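Local atomic coordinates of geranylgeranyl pyrophosphate synthetase (Pyrococcus horikoshii, PDB entry 1WY0), a protein that probably condenses isopentenyl diphosphate with allylic diphosphates to make geranylgeranyl diphosphate, a twenty-carbon isoprenoid precursor. Residues A154-F159 with M171-G176; A180-S185 with R208-A213; F214-D219 with E305-M310; A248-N253 with Y297-Y302. One frame throughout, in Å; residues are numbered along the deposited sequence.

Contact 1: A154-F159 with M171-G176; sequences ARDLEF and MEMISG
Glu-172 lays its carboxylate flat over one face of the Arg-155 guanidinium, the two planes only 5° apart and Glu-172 CD 3.7 Å above the guanidinium plane, over its centre. The salt bridge is long, 3.6 Å from Glu-172 OE2 to Arg-155 NH1, and because the oxygen lies well out of the guanidinium plane no N-H is aimed at it. At the edge of the same group a water takes the Arg-155 NE hydrogen (3.1 Å) and passes one of its own to Glu-172 O (2.8 Å), tying the side chain to the backbone of helix 167-193. One residue on, Met-173 has CG anti to the backbone N (chi1 176°), which sends it across to helix 132-159, and the chain then bends twice. Its CG rests 3.9 Å from Phe-159 CE2, and its methyl CE stops 3.3 Å from Asp-156 OD1; the other oxygen, Asp-156 OD2, is salt-bridged to Lys-177. Pro-31 of the second subunit packs on Arg-155. The two helical segments, inclined at 140° near the dimer interface, are thus joined by a buried thioether on one flank and an ion pair on the other, the latter relying on charge and a shared water rather than on a directed N-H.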
loop_
_atom_site.group_PDB
_atom_site.type_symbol
_atom_site.label_atom_id
_atom_site.label_comp_id
_atom_site.label_asym_id
_atom_site.label_seq_id
_atom_site.Cartn_x
_atom_site.Cartn_y
_atom_site.Cartn_z
ATOM N N ALA A 154 -1.329 7.484 11.409
ATOM C CA ALA A 154 -0.783 8.828 11.217
ATOM C C ALA A 154 -0.883 9.614 12.529
ATOM O O ALA A 154 0.078 10.236 12.974
ATOM C CB ALA A 154 -1.544 9.558 10.127
ATOM N N ARG A 155 -2.057 9.593 13.144
ATOM C CA ARG A 155 -2.236 10.296 14.408
ATOM C C ARG A 155 -1.288 9.719 15.444
ATOM O O ARG A 155 -0.800 10.431 16.314
ATOM C CB ARG A 155 -3.670 10.148 14.912
ATOM C CG ARG A 155 -4.720 10.677 13.976
ATOM C CD ARG A 155 -6.023 10.831 14.723
ATOM N NE ARG A 155 -7.132 10.250 13.992
ATOM C CZ ARG A 155 -7.963 10.927 13.206
ATOM N NH1 ARG A 155 -7.820 12.233 13.039
ATOM N NH2 ARG A 155 -8.942 10.284 12.591
ATOM N N ASP A 156 -1.021 8.422 15.344
ATOM C CA ASP A 156 -0.123 7.783 16.294
ATOM C C ASP A 156 1.295 8.306 16.099
ATOM O O ASP A 156 2.048 8.448 17.066
ATOM C CB ASP A 156 -0.166 6.257 16.151
ATOM C CG ASP A 156 0.346 5.545 17.396
ATOM O OD1 ASP A 156 0.144 6.075 18.518
ATOM O OD2 ASP A 156 0.934 4.452 17.272
ATOM N N LEU A 157 1.659 8.610 14.853
ATOM C CA LEU A 157 2.990 9.148 14.586
ATOM C C LEU A 157 3.102 10.568 15.147
ATOM O O LEU A 157 4.110 10.919 15.741
ATOM C CB LEU A 157 3.285 9.185 13.086
ATOM C CG LEU A 157 3.592 7.869 12.384
ATOM C CD1 LEU A 157 3.851 8.130 10.906
ATOM C CD2 LEU A 157 4.794 7.220 13.034
ATOM N N GLU A 158 2.067 11.379 14.958
ATOM C CA GLU A 158 2.089 12.756 15.458
ATOM C C GLU A 158 2.324 12.811 16.966
ATOM O O GLU A 158 2.966 13.731 17.459
ATOM C CB GLU A 158 0.782 13.482 15.108
ATOM C CG GLU A 158 0.630 13.809 13.615
ATOM C CD GLU A 158 1.417 15.040 13.176
ATOM O OE1 GLU A 158 0.862 16.160 13.247
ATOM O OE2 GLU A 158 2.591 14.894 12.762
ATOM N N PHE A 159 1.809 11.826 17.697
ATOM C CA PHE A 159 1.985 11.769 19.147
ATOM C C PHE A 159 3.457 11.913 19.538
ATOM O O PHE A 159 3.810 12.473 20.566
ATOM C CB PHE A 159 1.464 10.421 19.648
ATOM C CG PHE A 159 -0.036 10.406 19.701
ATOM C CD1 PHE A 159 -0.750 11.601 19.660
ATOM C CD2 PHE A 159 -0.700 9.200 19.844
ATOM C CE1 PHE A 159 -2.136 11.575 19.765
ATOM C CE2 PHE A 159 -2.085 9.183 19.947
ATOM C CZ PHE A 159 -2.810 10.368 19.908
ATOM N N MET A 171 -8.127 7.628 22.193
ATOM C CA MET A 171 -9.260 6.859 21.688
ATOM C C MET A 171 -9.587 7.110 20.218
ATOM O O MET A 171 -10.079 6.221 19.534
ATOM C CB MET A 171 -10.511 7.129 22.534
ATOM C CG MET A 171 -10.506 6.489 23.912
ATOM S SD MET A 171 -9.963 4.771 23.939
ATOM C CE MET A 171 -11.402 3.957 23.206
ATOM N N GLU A 172 -9.333 8.310 19.723
ATOM C CA GLU A 172 -9.637 8.580 18.326
ATOM C C GLU A 172 -8.610 7.853 17.448
ATOM O O GLU A 172 -8.916 7.402 16.348
ATOM C CB GLU A 172 -9.606 10.086 18.062
ATOM C CG GLU A 172 -9.857 10.457 16.618
ATOM C CD GLU A 172 -9.721 11.943 16.358
ATOM O OE1 GLU A 172 -8.839 12.564 16.982
ATOM O OE2 GLU A 172 -10.479 12.485 15.518
ATOM N N MET A 173 -7.399 7.721 17.976
ATOM C CA MET A 173 -6.302 7.066 17.285
ATOM C C MET A 173 -6.486 5.549 17.279
ATOM O O MET A 173 -6.473 4.912 16.216
ATOM C CB MET A 173 -4.988 7.449 17.975
ATOM C CG MET A 173 -3.723 6.764 17.439
ATOM S SD MET A 173 -3.504 5.040 17.960
ATOM C CE MET A 173 -2.837 5.223 19.626
ATOM N N ILE A 174 -6.678 4.972 18.462
ATOM C CA ILE A 174 -6.798 3.519 18.518
ATOM C C ILE A 174 -8.026 3.025 17.749
ATOM O O ILE A 174 -8.061 1.929 17.205
ATOM C CB ILE A 174 -6.905 3.104 19.985
ATOM C CG1 ILE A 174 -6.611 1.610 20.133
ATOM C CG2 ILE A 174 -8.337 3.354 20.494
ATOM C CD1 ILE A 174 -5.155 1.269 19.814
ATOM N N SER A 175 -9.075 3.868 17.752
ATOM C CA SER A 175 -10.302 3.488 17.062
ATOM C C SER A 175 -10.039 3.134 15.598
ATOM O O SER A 175 -10.663 2.260 15.012
ATOM C CB SER A 175 -11.280 4.662 17.147
ATOM O OG SER A 175 -12.451 4.359 16.387
ATOM N N GLY A 176 -9.099 3.877 14.989
ATOM C CA GLY A 176 -8.854 3.637 13.575
ATOM C C GLY A 176 -7.707 2.645 13.364
ATOM O O GLY A 176 -7.672 1.886 12.406
HETATM O O HOH W 1 -7.991 7.297 13.723
#

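Contact 2: A180-S185 with R208-A213; sequences ALFEAS and RNVGIA
The Arg-208 guanidinium has Ala-180 N over one face and Glu-183 CB at its edge, in plane, while the Phe-182 ring receives Gly-211 CA and Val-210 CG1 obliquely. These groups join helix 167-193 to helix 197-224, consecutive helices forming an antiparallel pair deep in the all-helical isoprenyl synthase fold. The segment axes come within 7.3 Å at an angle of 143°, a close approach that Gly-211 permits: a beta carbon there would lie 2.6 Å from Phe-182 CB. Phe-182 instead sets its ring against the bare backbone, with CG 3.5 Å from Gly-211 CA, and its chi1 of -126° falls away from any staggered position. Farther along the ring, Phe-182 CE2 meets Val-210 CG1 at 3.6 Å. On the other flank Arg-208 bends at chi2 and folds back across the extended Glu-183, so that Arg-208 NH1 lies 2.8 Å from Glu-183 OE2 in a salt bridge, the two flat groups inclined by 19°. A second carboxylate, that of Glu-148 on helix 132-159, is salt-bridged to Arg-208 NH2, making the arginine a charge link among three helices. A leucine in its place would probably leave both Glu-183 and Glu-148 without their positive mate and the three helices without that link. Within helix 167-193, Leu-181 O accepts two bonds from opposite faces of its plane, one from Ser-185 N and one from Ser-185 OG at 2.8 Å.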
loop_
_atom_site.group_PDB
_atom_site.type_symbol
_atom_site.label_atom_id
_atom_site.label_comp_id
_atom_site.label_asym_id
_atom_site.label_seq_id
_atom_site.Cartn_x
_atom_site.Cartn_y
_atom_site.Cartn_z
ATOM N N ALA A 180 -11.017 -0.205 13.588
ATOM C CA ALA A 180 -11.632 -0.189 12.262
ATOM C C ALA A 180 -11.611 -1.563 11.583
ATOM O O ALA A 180 -12.613 -2.053 11.075
ATOM C CB ALA A 180 -10.886 0.831 11.400
ATOM N N LEU A 181 -10.408 -2.167 11.543
ATOM C CA LEU A 181 -10.270 -3.442 10.846
ATOM C C LEU A 181 -11.056 -4.563 11.533
ATOM O O LEU A 181 -11.530 -5.500 10.901
ATOM C CB LEU A 181 -8.785 -3.804 10.792
ATOM C CG LEU A 181 -8.477 -4.854 9.721
ATOM C CD1 LEU A 181 -8.900 -4.399 8.323
ATOM C CD2 LEU A 181 -6.988 -5.188 9.631
ATOM N N PHE A 182 -11.164 -4.453 12.849
ATOM C CA PHE A 182 -11.886 -5.470 13.585
ATOM C C PHE A 182 -13.358 -5.325 13.251
ATOM O O PHE A 182 -14.036 -6.305 12.963
ATOM C CB PHE A 182 -11.668 -5.324 15.087
ATOM C CG PHE A 182 -11.180 -6.584 15.742
ATOM C CD1 PHE A 182 -9.823 -6.863 15.816
ATOM C CD2 PHE A 182 -12.081 -7.510 16.253
ATOM C CE1 PHE A 182 -9.366 -8.044 16.385
ATOM C CE2 PHE A 182 -11.634 -8.703 16.828
ATOM C CZ PHE A 182 -10.276 -8.967 16.891
ATOM N N GLU A 183 -13.844 -4.093 13.268
ATOM C CA GLU A 183 -15.243 -3.832 12.945
ATOM C C GLU A 183 -15.543 -4.341 11.536
ATOM O O GLU A 183 -16.574 -4.974 11.297
ATOM C CB GLU A 183 -15.528 -2.335 13.011
ATOM C CG GLU A 183 -16.835 -1.936 12.353
ATOM C CD GLU A 183 -17.084 -0.454 12.420
ATOM O OE1 GLU A 183 -17.115 0.178 11.357
ATOM O OE2 GLU A 183 -17.235 0.091 13.531
ATOM N N ALA A 184 -14.633 -4.060 10.609
ATOM C CA ALA A 184 -14.787 -4.482 9.225
ATOM C C ALA A 184 -14.878 -5.996 9.110
ATOM O O ALA A 184 -15.589 -6.511 8.260
ATOM C CB ALA A 184 -13.629 -3.973 8.395
ATOM N N SER A 185 -14.142 -6.703 9.961
ATOM C CA SER A 185 -14.147 -8.158 9.961
ATOM C C SER A 185 -15.562 -8.678 10.236
ATOM O O SER A 185 -16.095 -9.496 9.486
ATOM C CB SER A 185 -13.192 -8.689 11.037
ATOM O OG SER A 185 -11.864 -8.249 10.820
ATOM N N ARG A 208 -15.992 -3.262 16.473
ATOM C CA ARG A 208 -15.367 -2.010 16.876
ATOM C C ARG A 208 -14.912 -2.059 18.337
ATOM O O ARG A 208 -13.787 -1.723 18.685
ATOM C CB ARG A 208 -16.395 -0.894 16.687
ATOM C CG ARG A 208 -15.757 0.493 16.679
ATOM C CD ARG A 208 -14.621 0.593 15.657
ATOM N NE ARG A 208 -14.489 1.968 15.169
ATOM C CZ ARG A 208 -14.530 2.155 13.838
ATOM N NH1 ARG A 208 -14.701 1.126 13.027
ATOM N NH2 ARG A 208 -14.345 3.380 13.339
ATOM N N ASN A 209 -15.856 -2.467 19.206
ATOM C CA ASN A 209 -15.579 -2.490 20.638
ATOM C C ASN A 209 -14.517 -3.528 21.010
ATOM O O ASN A 209 -13.671 -3.313 21.868
ATOM C CB ASN A 209 -16.887 -2.810 21.361
ATOM C CG ASN A 209 -17.639 -1.533 21.624
ATOM O OD1 ASN A 209 -17.227 -0.690 22.413
ATOM N ND2 ASN A 209 -18.786 -1.398 20.936
ATOM N N VAL A 210 -14.580 -4.706 20.402
ATOM C CA VAL A 210 -13.631 -5.756 20.722
ATOM C C VAL A 210 -12.242 -5.341 20.241
ATOM O O VAL A 210 -11.261 -5.469 20.972
ATOM C CB VAL A 210 -14.044 -7.092 20.065
ATOM C CG1 VAL A 210 -12.905 -8.096 20.139
ATOM C CG2 VAL A 210 -15.253 -7.648 20.777
ATOM N N GLY A 211 -12.172 -4.829 19.017
ATOM C CA GLY A 211 -10.901 -4.389 18.470
ATOM C C GLY A 211 -10.202 -3.398 19.381
ATOM O O GLY A 211 -8.997 -3.504 19.623
ATOM N N ILE A 212 -10.953 -2.440 19.911
ATOM C CA ILE A 212 -10.372 -1.436 20.791
ATOM C C ILE A 212 -9.992 -2.003 22.158
ATOM O O ILE A 212 -8.878 -1.778 22.634
ATOM C CB ILE A 212 -11.330 -0.227 20.948
ATOM C CG1 ILE A 212 -11.321 0.594 19.655
ATOM C CG2 ILE A 212 -10.915 0.642 22.119
ATOM C CD1 ILE A 212 -12.250 1.801 19.660
ATOM N N ALA A 213 -10.898 -2.752 22.777
ATOM C CA ALA A 213 -10.640 -3.329 24.096
ATOM C C ALA A 213 -9.448 -4.285 24.118
ATOM O O ALA A 213 -8.735 -4.369 25.111
ATOM C CB ALA A 213 -11.889 -4.042 24.608
#

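Contact 3: F214-D219 with E305-M310; sequences FQIWDD and EIAKDM
Ile-216 and Ala-307, their CA atoms 6.2 Å apart, mark the closest point between two antiparallel helical segments whose axes lie 8.9 Å apart at 151°. Ile-216 reaches over with both branches. Its CG2, anti to the backbone N, meets Ala-307 CB at 3.9 Å, while the CG1 arm carries CD1 on to Ile-306 CG2 (4.1 Å) and to Met-310 SD (4.2 Å), the methionine chain crossing it at about a right angle. The small Ala-307 is also approached by Trp-217, whose CE3 is 4.3 Å from Ala-307 CB; farther out, Trp-217 CZ3 has the aliphatic part of Lys-308 beside it. The indole is anchored by its NE1, which bonds to Arg-340 O, and the lysine by its ammonium, as Lys-308 NZ reaches the syn lone pair of Glu-305 OE1 at 3.0 Å one helical turn back. Asp-218 and Asp-219, which begin the second aspartate-rich DDxxD sequence that holds magnesium in relatives, point off this interface. Gln-215 NE2 meets Asp-219 OD1 at 3.0 Å from above the carboxylate plane, and Lys-242 is salt-bridged to the same oxygen, so both help to position it. Helix 197-224 thus turns an apolar flank to helix 299-315; Tyr-170 of helix 167-193 packs on Ile-216, and Leu-245 of helix 245-253 touches both Ile-216 and Ile-306.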
loop_
_atom_site.group_PDB
_atom_site.type_symbol
_atom_site.label_atom_id
_atom_site.label_comp_id
_atom_site.label_asym_id
_atom_site.label_seq_id
_atom_site.Cartn_x
_atom_site.Cartn_y
_atom_site.Cartn_z
ATOM N N PHE A 214 -9.251 -5.025 23.034
ATOM C CA PHE A 214 -8.105 -5.885 22.783
ATOM C C PHE A 214 -6.803 -5.191 23.177
ATOM O O PHE A 214 -6.076 -5.630 24.059
ATOM C CB PHE A 214 -8.081 -6.229 21.294
ATOM C CG PHE A 214 -6.840 -7.008 20.969
ATOM C CD1 PHE A 214 -6.611 -8.227 21.597
ATOM C CD2 PHE A 214 -5.936 -6.518 20.042
ATOM C CE1 PHE A 214 -5.473 -8.957 21.287
ATOM C CE2 PHE A 214 -4.798 -7.258 19.734
ATOM C CZ PHE A 214 -4.563 -8.480 20.353
ATOM N N GLN A 215 -6.588 -4.133 22.404
ATOM C CA GLN A 215 -5.368 -3.355 22.535
ATOM C C GLN A 215 -5.242 -2.748 23.933
ATOM O O GLN A 215 -4.174 -2.794 24.536
ATOM C CB GLN A 215 -5.317 -2.251 21.476
ATOM C CG GLN A 215 -3.977 -1.532 21.444
ATOM C CD GLN A 215 -2.826 -2.501 21.217
ATOM O OE1 GLN A 215 -2.773 -3.181 20.192
ATOM N NE2 GLN A 215 -1.914 -2.583 22.180
ATOM N N ILE A 216 -6.330 -2.190 24.453
ATOM C CA ILE A 216 -6.299 -1.596 25.789
ATOM C C ILE A 216 -5.901 -2.628 26.841
ATOM O O ILE A 216 -5.135 -2.327 27.753
ATOM C CB ILE A 216 -7.676 -1.005 26.190
ATOM C CG1 ILE A 216 -8.011 0.206 25.314
ATOM C CG2 ILE A 216 -7.657 -0.603 27.677
ATOM C CD1 ILE A 216 -9.471 0.629 25.420
ATOM N N TRP A 217 -6.421 -3.844 26.714
ATOM C CA TRP A 217 -6.100 -4.903 27.662
ATOM C C TRP A 217 -4.637 -5.337 27.525
ATOM O O TRP A 217 -4.003 -5.730 28.510
ATOM C CB TRP A 217 -7.036 -6.101 27.451
ATOM C CG TRP A 217 -6.941 -7.127 28.539
ATOM C CD1 TRP A 217 -6.362 -8.364 28.462
ATOM C CD2 TRP A 217 -7.435 -6.999 29.877
ATOM N NE1 TRP A 217 -6.468 -9.015 29.674
ATOM C CE2 TRP A 217 -7.122 -8.197 30.559
ATOM C CE3 TRP A 217 -8.114 -5.985 30.568
ATOM C CZ2 TRP A 217 -7.465 -8.412 31.900
ATOM C CZ3 TRP A 217 -8.459 -6.197 31.904
ATOM C CH2 TRP A 217 -8.131 -7.406 32.555
ATOM N N ASP A 218 -4.101 -5.276 26.310
ATOM C CA ASP A 218 -2.702 -5.638 26.096
ATOM C C ASP A 218 -1.817 -4.634 26.804
ATOM O O ASP A 218 -0.836 -5.010 27.446
ATOM C CB ASP A 218 -2.352 -5.655 24.605
ATOM C CG ASP A 218 -2.698 -6.966 23.954
ATOM O OD1 ASP A 218 -3.198 -7.861 24.672
ATOM O OD2 ASP A 218 -2.468 -7.108 22.732
ATOM N N ASP A 219 -2.161 -3.355 26.681
ATOM C CA ASP A 219 -1.392 -2.312 27.336
ATOM C C ASP A 219 -1.448 -2.487 28.846
ATOM O O ASP A 219 -0.463 -2.238 29.537
ATOM C CB ASP A 219 -1.912 -0.930 26.931
ATOM C CG ASP A 219 -1.705 -0.647 25.445
ATOM O OD1 ASP A 219 -0.936 -1.398 24.813
ATOM O OD2 ASP A 219 -2.293 0.324 24.915
ATOM N N GLU A 305 -11.196 -1.179 33.308
ATOM C CA GLU A 305 -12.652 -1.069 33.349
ATOM C C GLU A 305 -13.221 -0.680 32.000
ATOM O O GLU A 305 -14.232 -1.229 31.565
ATOM C CB GLU A 305 -13.081 -0.039 34.400
ATOM C CG GLU A 305 -12.876 -0.509 35.822
ATOM C CD GLU A 305 -12.748 -2.019 35.919
ATOM O OE1 GLU A 305 -13.699 -2.731 35.530
ATOM O OE2 GLU A 305 -11.685 -2.494 36.378
ATOM N N ILE A 306 -12.580 0.276 31.341
ATOM C CA ILE A 306 -13.040 0.702 30.032
ATOM C C ILE A 306 -13.070 -0.495 29.095
ATOM O O ILE A 306 -14.037 -0.704 28.363
ATOM C CB ILE A 306 -12.118 1.778 29.441
ATOM C CG1 ILE A 306 -12.340 3.094 30.177
ATOM C CG2 ILE A 306 -12.377 1.938 27.959
ATOM C CD1 ILE A 306 -13.811 3.479 30.304
ATOM N N ALA A 307 -12.002 -1.284 29.132
ATOM C CA ALA A 307 -11.902 -2.468 28.289
ATOM C C ALA A 307 -13.036 -3.450 28.585
ATOM O O ALA A 307 -13.688 -3.950 27.664
ATOM C CB ALA A 307 -10.554 -3.144 28.503
ATOM N N LYS A 308 -13.271 -3.722 29.868
ATOM C CA LYS A 308 -14.335 -4.644 30.261
ATOM C C LYS A 308 -15.707 -4.124 29.841
ATOM O O LYS A 308 -16.542 -4.884 29.349
ATOM C CB LYS A 308 -14.304 -4.887 31.772
ATOM C CG LYS A 308 -13.423 -6.060 32.182
ATOM C CD LYS A 308 -12.583 -5.728 33.402
ATOM C CE LYS A 308 -13.227 -6.253 34.674
ATOM N NZ LYS A 308 -12.749 -5.520 35.889
ATOM N N ASP A 309 -15.942 -2.831 30.030
ATOM C CA ASP A 309 -17.219 -2.260 29.639
ATOM C C ASP A 309 -17.462 -2.447 28.145
ATOM O O ASP A 309 -18.531 -2.895 27.734
ATOM C CB ASP A 309 -17.278 -0.776 29.994
ATOM C CG ASP A 309 -17.335 -0.536 31.491
ATOM O OD1 ASP A 309 -17.629 -1.497 32.240
ATOM O OD2 ASP A 309 -17.100 0.616 31.920
ATOM N N MET A 310 -16.468 -2.119 27.329
ATOM C CA MET A 310 -16.606 -2.263 25.884
ATOM C C MET A 310 -16.903 -3.713 25.513
ATOM O O MET A 310 -17.635 -3.991 24.566
ATOM C CB MET A 310 -15.326 -1.793 25.195
ATOM C CG MET A 310 -15.187 -0.287 25.164
ATOM S SD MET A 310 -13.544 0.241 24.693
ATOM C CE MET A 310 -13.665 0.104 22.930
#

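Contact 4: A248-N253 with Y297-Y302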
loop_
_atom_site.group_PDB
_atom_site.type_symbol
_atom_site.label_atom_id
_atom_site.label_comp_id
_atom_site.label_asym_id
_atom_site.label_seq_id
_atom_site.Cartn_x
_atom_site.Cartn_y
_atom_site.Cartn_z
ATOM N N ALA A 248 -2.768 8.219 29.058
ATOM C CA ALA A 248 -3.626 9.369 28.788
ATOM C C ALA A 248 -4.419 9.720 30.052
ATOM O O ALA A 248 -4.559 10.893 30.399
ATOM C CB ALA A 248 -4.580 9.072 27.638
ATOM N N HIS A 249 -4.938 8.707 30.736
ATOM C CA HIS A 249 -5.693 8.949 31.959
ATOM C C HIS A 249 -4.790 9.591 32.999
ATOM O O HIS A 249 -5.197 10.507 33.706
ATOM C CB HIS A 249 -6.248 7.645 32.529
ATOM C CG HIS A 249 -6.957 7.815 33.838
ATOM N ND1 HIS A 249 -6.301 7.792 35.051
ATOM C CD2 HIS A 249 -8.270 7.965 34.127
ATOM C CE1 HIS A 249 -7.178 7.920 36.030
ATOM N NE2 HIS A 249 -8.381 8.025 35.494
ATOM N N PHE A 250 -3.559 9.110 33.097
ATOM C CA PHE A 250 -2.634 9.659 34.091
ATOM C C PHE A 250 -2.317 11.139 33.844
ATOM O O PHE A 250 -2.319 11.970 34.745
ATOM C CB PHE A 250 -1.341 8.843 34.056
ATOM C CG PHE A 250 -0.272 9.570 34.818
ATOM C CD1 PHE A 250 0.670 10.323 34.131
ATOM C CD2 PHE A 250 -0.207 9.457 36.196
ATOM C CE1 PHE A 250 1.684 10.965 34.827
ATOM C CE2 PHE A 250 0.812 10.104 36.891
ATOM C CZ PHE A 250 1.758 10.862 36.210
ATOM N N PHE A 251 -1.991 11.457 32.574
ATOM C CA PHE A 251 -1.702 12.849 32.231
ATOM C C PHE A 251 -2.913 13.761 32.474
ATOM O O PHE A 251 -2.792 14.943 32.771
ATOM C CB PHE A 251 -1.292 12.919 30.757
ATOM C CG PHE A 251 0.140 12.490 30.604
ATOM C CD1 PHE A 251 1.047 12.725 31.630
ATOM C CD2 PHE A 251 0.553 11.880 29.431
ATOM C CE1 PHE A 251 2.373 12.341 31.481
ATOM C CE2 PHE A 251 1.884 11.498 29.290
ATOM C CZ PHE A 251 2.797 11.727 30.311
ATOM N N GLU A 252 -4.116 13.178 32.303
ATOM C CA GLU A 252 -5.319 13.976 32.527
ATOM C C GLU A 252 -5.584 14.244 34.018
ATOM O O GLU A 252 -6.211 15.223 34.400
ATOM C CB GLU A 252 -6.521 13.267 31.899
ATOM C CG GLU A 252 -7.558 14.272 31.382
ATOM C CD GLU A 252 -8.357 13.661 30.254
ATOM O OE1 GLU A 252 -7.805 13.473 29.180
ATOM O OE2 GLU A 252 -9.555 13.431 30.446
ATOM N N ASN A 253 -5.098 13.331 34.876
ATOM C CA ASN A 253 -5.512 13.420 36.272
ATOM C C ASN A 253 -4.387 13.804 37.244
ATOM O O ASN A 253 -4.629 14.201 38.382
ATOM C CB ASN A 253 -6.123 12.074 36.663
ATOM C CG ASN A 253 -7.581 12.048 36.277
ATOM O OD1 ASN A 253 -8.439 12.628 36.937
ATOM N ND2 ASN A 253 -7.872 11.258 35.226
ATOM N N TYR A 297 -3.206 7.248 40.659
ATOM C CA TYR A 297 -4.390 7.912 40.120
ATOM C C TYR A 297 -5.398 6.931 39.500
ATOM O O TYR A 297 -6.299 7.318 38.764
ATOM C CB TYR A 297 -3.941 8.924 39.060
ATOM C CG TYR A 297 -3.148 10.013 39.688
ATOM C CD1 TYR A 297 -3.792 11.117 40.241
ATOM C CD2 TYR A 297 -1.756 9.955 39.690
ATOM C CE1 TYR A 297 -3.052 12.149 40.798
ATOM C CE2 TYR A 297 -1.014 10.988 40.238
ATOM C CZ TYR A 297 -1.658 12.084 40.788
ATOM O OH TYR A 297 -0.924 13.106 41.360
ATOM N N GLY A 298 -5.200 5.624 39.767
ATOM C CA GLY A 298 -6.177 4.639 39.301
ATOM C C GLY A 298 -6.131 4.444 37.778
ATOM O O GLY A 298 -6.968 3.785 37.175
ATOM N N SER A 299 -5.120 5.017 37.138
ATOM C CA SER A 299 -5.000 4.934 35.684
ATOM C C SER A 299 -5.044 3.511 35.117
ATOM O O SER A 299 -5.741 3.261 34.142
ATOM C CB SER A 299 -3.719 5.640 35.231
ATOM O OG SER A 299 -3.794 7.034 35.509
ATOM N N ILE A 300 -4.305 2.576 35.706
ATOM C CA ILE A 300 -4.335 1.220 35.181
ATOM C C ILE A 300 -5.745 0.639 35.326
ATOM O O ILE A 300 -6.341 0.189 34.352
ATOM C CB ILE A 300 -3.322 0.298 35.888
ATOM C CG1 ILE A 300 -1.899 0.850 35.724
ATOM C CG2 ILE A 300 -3.394 -1.086 35.277
ATOM C CD1 ILE A 300 -0.803 -0.025 36.324
ATOM N N ASP A 301 -6.271 0.661 36.543
ATOM C CA ASP A 301 -7.613 0.151 36.824
ATOM C C ASP A 301 -8.633 0.817 35.886
ATOM O O ASP A 301 -9.530 0.166 35.350
ATOM C CB ASP A 301 -7.961 0.444 38.291
ATOM C CG ASP A 301 -8.761 -0.666 38.938
ATOM O OD1 ASP A 301 -9.989 -0.758 38.687
ATOM O OD2 ASP A 301 -8.156 -1.453 39.704
ATOM N N TYR A 302 -8.484 2.122 35.692
ATOM C CA TYR A 302 -9.374 2.867 34.812
ATOM C C TYR A 302 -9.462 2.211 33.437
ATOM O O TYR A 302 -10.553 1.897 32.965
ATOM C CB TYR A 302 -8.872 4.301 34.643
ATOM C CG TYR A 302 -9.563 5.063 33.529
ATOM C CD1 TYR A 302 -10.801 5.676 33.733
ATOM C CD2 TYR A 302 -8.981 5.157 32.263
ATOM C CE1 TYR A 302 -11.444 6.361 32.695
ATOM C CE2 TYR A 302 -9.606 5.832 31.226
ATOM C CZ TYR A 302 -10.838 6.430 31.445
ATOM O OH TYR A 302 -11.471 7.064 30.407
#
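A Schellman motif closes helix 283-296, with Gly-298 at positive phi, and this turn, together with the start of helix 299-315, packs through Tyr-297, Ser-299 and Tyr-302 against His-249 and Phe-250. The imidazole is held on several sides. At its edge His-249 ND1 shares a nearly straight hydrogen bond with Ser-299 OG (2.7 Å, 162°), and Tyr-297 O also lies near the ring plane, 2.9 Å from His-249 CE1. Over one face comes Tyr-302 in an offset stack, centroids 4.3 Å apart and planes at 29°, its CB making a CH-pi contact. Asn-253 ND2 covers the opposite face while donating to His-249 O (3.2 Å). With an alanine here in place of His-249, Ser-299 OG would probably lose this partner and a gap would open between Tyr-302 and Asn-253. Alongside, Phe-250 CE2 meets Tyr-297 CD2 at 3.8 Å with the rings oblique to each other, and Tyr-297 OH is hydrogen-bonded to Asp-258 and to Asp-255 N. Gly-298 is both the C-prime residue of one helix and the N-cap of the next, the positive-phi glycine typical of a Schellman motif, here leading straight into the next helix.

Contact 2 is the core of the set, its centre about 7 Å from that of the chain, whereas contacts 1 and 3 are partly buried and contact 4 lies outermost, its centre about 23 Å away. Shared helices string them together: 167-193 serves contacts 1 and 2, 197-224 contacts 2 and 3, and 299-315 contacts 3 and 4. Contacts 1 and 2 each combine packing with an arginine-glutamate pair, stacked and long near the subunit interface, short and doubly partnered inside. Contact 3 is bound across its helices by hydrocarbon and sulfur alone, while contact 4 is aromatic, with one histidine-serine bond. Contacts 2 and 3 touch where Ala-213 meets the backbone of Ala-307; contact 4 is nested within the loop that contact 3 closes.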